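Local structure of 1-deoxy-D-xylulose 5-phosphate reductoisomerase (4ZQG) at residues A[152-157]-A[236-241]; A[159-162]-A[168-171]. The protein catalyses the rearrangement and NAD(P)H-dependent reduction of 1-deoxy-D-xylulose 5-phosphate to 2-C-methyl-D-erythritol 4-phosphate, a step of the MEP pathway of isoprenoid synthesis. All coordinates share one frame; numbering follows the deposited sequence.

Contact 1 (A[152-157]-A[236-241]). With MG (magnesium ion), chain D; FOM (3-[formyl(hydroxy)amino]propylphosphonic acid), chain E; NAD (nicotinamide-adenine-dinucleotide), chain C.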
# COMPACT_ATOMS: atom_id res chain seq x y z
N PRO A 152 0.56 15.31 6.31
CA PRO A 152 -0.52 14.95 7.20
C PRO A 152 -0.16 13.87 8.21
O PRO A 152 0.54 12.87 7.89
CB PRO A 152 -1.58 14.43 6.24
CG PRO A 152 -0.78 13.81 5.16
CD PRO A 152 0.43 14.67 4.99
N ILE A 153 -0.70 14.08 9.40
CA ILE A 153 -0.51 13.25 10.57
C ILE A 153 -1.75 12.45 10.77
O ILE A 153 -1.71 11.37 11.34
CB ILE A 153 -0.34 14.16 11.83
CG1 ILE A 153 1.13 14.48 12.06
CG2 ILE A 153 -0.98 13.56 13.12
CD1 ILE A 153 1.33 15.46 13.22
N ASP A 154 -2.89 13.01 10.38
CA ASP A 154 -4.13 12.28 10.43
C ASP A 154 -3.93 10.89 9.74
O ASP A 154 -3.32 10.80 8.66
CB ASP A 154 -5.26 13.10 9.80
CG ASP A 154 -6.62 12.66 10.31
OD1 ASP A 154 -6.62 11.59 10.92
OD2 ASP A 154 -7.63 13.37 10.16
N SER A 155 -4.40 9.83 10.38
CA SER A 155 -4.12 8.45 9.96
C SER A 155 -4.46 8.17 8.51
O SER A 155 -3.59 7.80 7.69
CB SER A 155 -4.89 7.47 10.84
OG SER A 155 -4.31 6.18 10.81
N GLU A 156 -5.72 8.43 8.17
CA GLU A 156 -6.21 8.22 6.82
C GLU A 156 -5.40 9.01 5.81
O GLU A 156 -4.99 8.47 4.79
CB GLU A 156 -7.68 8.56 6.72
CG GLU A 156 -8.56 7.78 7.69
CD GLU A 156 -8.56 8.33 9.10
OE1 GLU A 156 -9.26 7.78 9.98
OE2 GLU A 156 -7.85 9.33 9.29
N HIS A 157 -5.13 10.26 6.10
CA HIS A 157 -4.41 11.08 5.15
C HIS A 157 -2.95 10.70 5.07
O HIS A 157 -2.33 10.81 4.02
CB HIS A 157 -4.55 12.55 5.52
CG HIS A 157 -5.97 12.96 5.59
ND1 HIS A 157 -6.78 12.60 6.64
CD2 HIS A 157 -6.77 13.55 4.69
CE1 HIS A 157 -8.01 13.02 6.41
NE2 HIS A 157 -8.03 13.60 5.23
N LEU A 236 -13.04 13.92 4.80
CA LEU A 236 -13.38 14.05 3.39
C LEU A 236 -12.99 15.44 2.86
O LEU A 236 -12.32 15.54 1.80
CB LEU A 236 -14.86 13.68 3.16
CG LEU A 236 -15.50 14.07 1.86
CD1 LEU A 236 -14.72 13.39 0.75
CD2 LEU A 236 -16.94 13.60 1.81
N ILE A 237 -13.35 16.49 3.58
CA ILE A 237 -13.00 17.81 3.13
C ILE A 237 -11.50 18.06 3.23
O ILE A 237 -10.91 18.64 2.32
CB ILE A 237 -13.79 18.87 3.88
CG1 ILE A 237 -15.26 18.72 3.53
CG2 ILE A 237 -13.29 20.26 3.55
CD1 ILE A 237 -16.18 19.07 4.69
N GLU A 238 -10.88 17.60 4.32
CA GLU A 238 -9.40 17.64 4.48
C GLU A 238 -8.71 17.02 3.28
O GLU A 238 -7.78 17.61 2.73
CB GLU A 238 -8.94 16.94 5.79
CG GLU A 238 -7.42 16.99 6.11
CD GLU A 238 -7.00 16.32 7.46
OE1 GLU A 238 -6.06 16.84 8.14
OE2 GLU A 238 -7.57 15.26 7.85
N ALA A 239 -9.17 15.84 2.88
CA ALA A 239 -8.58 15.14 1.74
C ALA A 239 -8.66 15.92 0.42
O ALA A 239 -7.68 15.99 -0.34
CB ALA A 239 -9.24 13.79 1.58
N CYS A 240 -9.82 16.53 0.16
CA CYS A 240 -9.96 17.38 -1.00
C CYS A 240 -8.87 18.44 -1.06
O CYS A 240 -8.23 18.57 -2.08
CB CYS A 240 -11.34 18.04 -1.06
SG CYS A 240 -12.78 16.94 -1.23
N HIS A 241 -8.63 19.18 0.02
CA HIS A 241 -7.57 20.18 -0.01
C HIS A 241 -6.20 19.57 -0.06
O HIS A 241 -5.33 20.08 -0.75
CB HIS A 241 -7.63 21.12 1.19
CG HIS A 241 -8.88 21.90 1.26
ND1 HIS A 241 -9.12 22.98 0.44
CD2 HIS A 241 -9.99 21.73 2.01
CE1 HIS A 241 -10.33 23.44 0.68
NE2 HIS A 241 -10.88 22.70 1.63
MG MG D . -8.32 10.36 11.12
O2 FOM E . -9.36 10.02 12.96
N1 FOM E . -8.72 8.93 13.52
C1 FOM E . -7.53 8.62 13.21
O1 FOM E . -6.91 9.27 12.39
C2 FOM E . -9.56 8.13 14.42
C3 FOM E . -10.63 7.69 13.43
C4 FOM E . -11.79 7.01 14.11
PA1 FOM E . -12.97 6.72 12.82
OP1 FOM E . -12.30 5.68 11.81
OP2 FOM E . -13.12 7.93 12.01
OP3 FOM E . -14.42 6.19 13.32
PA NAD C . -6.92 17.20 22.55
O1A NAD C . -8.27 17.72 22.90
O2A NAD C . -6.38 15.94 23.19
O5B NAD C . -5.79 18.35 22.63
C5B NAD C . -5.90 19.62 22.00
C4B NAD C . -4.65 20.47 22.25
O4B NAD C . -4.93 21.80 21.76
C3B NAD C . -4.27 20.60 23.73
O3B NAD C . -2.85 20.63 23.92
C2B NAD C . -4.88 21.94 24.13
O2B NAD C . -4.09 22.66 25.08
C1B NAD C . -4.96 22.73 22.84
N9A NAD C . -6.19 23.59 22.80
C8A NAD C . -7.44 23.18 23.07
N7A NAD C . -8.32 24.20 22.96
C5A NAD C . -7.64 25.29 22.63
C6A NAD C . -8.02 26.70 22.38
N6A NAD C . -9.33 27.10 22.47
N1A NAD C . -7.00 27.53 22.07
C2A NAD C . -5.70 27.12 22.02
N3A NAD C . -5.28 25.85 22.24
C4A NAD C . -6.22 24.91 22.54
O3 NAD C . -6.95 17.01 20.94
PN NAD C . -6.42 15.79 20.04
O1N NAD C . -7.45 14.69 20.23
O2N NAD C . -4.94 15.63 20.27
O5D NAD C . -6.67 16.48 18.61
C5D NAD C . -5.73 17.40 18.06
C4D NAD C . -6.01 17.61 16.57
O4D NAD C . -5.53 16.52 15.78
C3D NAD C . -7.51 17.70 16.32
O3D NAD C . -7.70 18.64 15.27
C2D NAD C . -7.90 16.29 15.92
O2D NAD C . -9.11 16.29 15.14
C1D NAD C . -6.64 15.82 15.19
N1N NAD C . -6.45 14.36 15.27
C2N NAD C . -6.28 13.75 16.47
C3N NAD C . -6.14 12.35 16.55
C7N NAD C . -5.92 11.62 17.85
O7N NAD C . -5.51 10.48 17.85
N7N NAD C . -6.15 12.24 19.01
C4N NAD C . -6.16 11.61 15.37
C5N NAD C . -6.32 12.27 14.18
C6N NAD C . -6.47 13.65 14.13
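The side chain of Glu238 lies over one face of the His157 imidazole, its CG 3.9 Å from the ring centroid in a CH-pi contact and CD 3.6 Å above the ring plane, over the centre. As modelled, the carboxylate does not lie flat on the ring, the two planes standing 56° apart, but the exact placing of OE2 over the imidazole is doubtful. Because CG is anti to the backbone N (chi1 -177°) and the chain stays extended beyond it, Glu238 spans from helix 230-243 across the imidazole toward Asp154. At the rim of the same ring, the backbone of Ala239 sits near the imidazole plane and its CB is 3.9 Å from NE2 of His157. NE2 is hydrogen-bonded to the carbonyl O of Glu235, four residues before Ala239 on the same helix.

This packing backs the magnesium site of the reductoisomerase, where Asp154 OD1 and Glu156 OE2 bind the metal, each at 2.1 Å, and Glu235 completes the protein ligands. Fosmidomycin chelates the ion through O1 and O2, while Ser155 N donates to its O1 at 3.3 Å. The other carboxylate oxygen of Asp154, OD2, is modelled 3.0 Å from Glu238 OE2. Both are acceptors, so this is no hydrogen bond; OD2 has its salt bridge with Lys129, and the same carboxylate holds the magnesium ion.

Contact 2 (A[159-162]-A[168-171])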
# COMPACT_ATOMS: atom_id res chain seq x y z
N ALA A 159 -1.90 7.62 5.58
CA ALA A 159 -1.98 6.40 4.73
C ALA A 159 -2.01 6.71 3.25
O ALA A 159 -1.14 6.29 2.51
CB ALA A 159 -3.20 5.60 5.08
N ILE A 160 -2.99 7.49 2.84
CA ILE A 160 -3.07 7.93 1.45
C ILE A 160 -1.76 8.53 0.99
O ILE A 160 -1.26 8.23 -0.09
CB ILE A 160 -4.23 8.94 1.27
CG1 ILE A 160 -5.57 8.22 1.34
CG2 ILE A 160 -4.12 9.65 -0.06
CD1 ILE A 160 -6.71 9.16 1.54
N TYR A 161 -1.17 9.39 1.81
CA TYR A 161 0.06 10.03 1.40
C TYR A 161 1.18 9.01 1.15
O TYR A 161 1.95 9.11 0.20
CB TYR A 161 0.45 11.01 2.51
CG TYR A 161 1.68 11.83 2.21
CD1 TYR A 161 1.57 13.07 1.61
CD2 TYR A 161 2.94 11.36 2.53
CE1 TYR A 161 2.70 13.85 1.36
CE2 TYR A 161 4.06 12.11 2.28
CZ TYR A 161 3.93 13.37 1.71
OH TYR A 161 5.05 14.10 1.43
N GLN A 162 1.30 8.04 2.06
CA GLN A 162 2.25 6.97 1.92
C GLN A 162 2.01 6.13 0.67
O GLN A 162 2.95 5.55 0.12
CB GLN A 162 2.18 6.04 3.13
CG GLN A 162 2.79 6.58 4.42
CD GLN A 162 3.07 5.47 5.40
OE1 GLN A 162 3.79 4.53 5.09
NE2 GLN A 162 2.51 5.58 6.58
N ILE A 168 3.70 13.33 -6.40
CA ILE A 168 2.41 13.83 -5.85
C ILE A 168 2.48 14.17 -4.35
O ILE A 168 1.68 14.96 -3.84
CB ILE A 168 1.27 12.84 -6.16
CG1 ILE A 168 1.25 12.56 -7.67
CG2 ILE A 168 -0.08 13.35 -5.66
CD1 ILE A 168 0.03 11.83 -8.18
N GLN A 169 3.42 13.56 -3.65
CA GLN A 169 3.76 13.97 -2.26
C GLN A 169 4.41 15.36 -2.30
O GLN A 169 4.01 16.25 -1.57
CB GLN A 169 4.71 12.94 -1.60
CG GLN A 169 4.14 11.52 -1.55
CD GLN A 169 5.05 10.47 -0.95
OE1 GLN A 169 6.26 10.54 -1.04
NE2 GLN A 169 4.43 9.43 -0.40
N ALA A 170 5.39 15.54 -3.20
CA ALA A 170 6.03 16.85 -3.43
C ALA A 170 5.02 17.92 -3.87
O ALA A 170 4.82 18.91 -3.18
CB ALA A 170 7.13 16.72 -4.45
N ASP A 171 4.33 17.68 -4.98
CA ASP A 171 3.39 18.65 -5.55
C ASP A 171 2.01 18.04 -5.78
O ASP A 171 1.80 17.28 -6.76
CB ASP A 171 3.96 19.17 -6.86
CG ASP A 171 3.01 20.06 -7.61
OD1 ASP A 171 3.16 20.17 -8.86
OD2 ASP A 171 2.09 20.63 -6.97
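Gln169 meets Tyr161 twice, with its amide at the backbone and with its aliphatic chain on the ring. The amide nitrogen NE2 donates to the carbonyl O of Tyr161 over 2.6 Å, with an N-H...O angle of 160°. The oxygen lies close to the amide plane of Gln169, whereas the donor is tilted 32° from the plane of the carbonyl it addresses.

Meanwhile CG of Gln169 rests over one face of the phenol, 3.9 Å from the ring centroid and offset toward the rim, in a CH-pi contact. CB continues this line to the far end of the ring, 3.4 Å from CZ and 3.3 Å from the OH of Tyr161. The amide beyond lies nearly parallel to the ring, the two planes only 7° apart, so a flat polar group and an aliphatic segment share one aromatic surface.

Two torsions prepare this fit. Tyr161 holds CG anti to its own N, which carries the phenol out toward helix 166-170. From that helix Gln169 reaches back with a chain extended past CG, crossing the tyrosine side chain at about a right angle and long enough to pass across the ring face and still bring NE2 to the carbonyl.

In the next shell, Tyr290 serves both partners: its OH is hydrogen-bonded to Gln169 OE1, and its ring packs edge-to-face with that of Tyr161. The neighbouring Gln162 turns elsewhere, bonding to Arg293 through OE1 and to Ser270 of the second subunit through NE2. The whole is a pair of consecutive short helices, 155-162 and 166-170, joined by a tight turn, with a glutamine of the second bonded to a carbonyl in the last turn of the first.

Helix 155-162 is the element common to both contacts: its first turn enters contact 1 and its last turn enters contact 2, with the contact centres 11 Å apart. They touch directly, Pro152 CD lying 3.9 Å from Tyr161 CD1. Along the chain contact 2 is nested within contact 1, since 159-162 and 168-171 both fall between 152-157 and 236-241. All four segments belong to the C-terminal domain region of the reductoisomerase family; helix 155-162 follows strand 149-152, an outermost strand, within this chain, of the parallel Rossmann-type sheet. One short helix thus joins a metal and inhibitor site at its start to a local helix pairing at its end, near the second subunit.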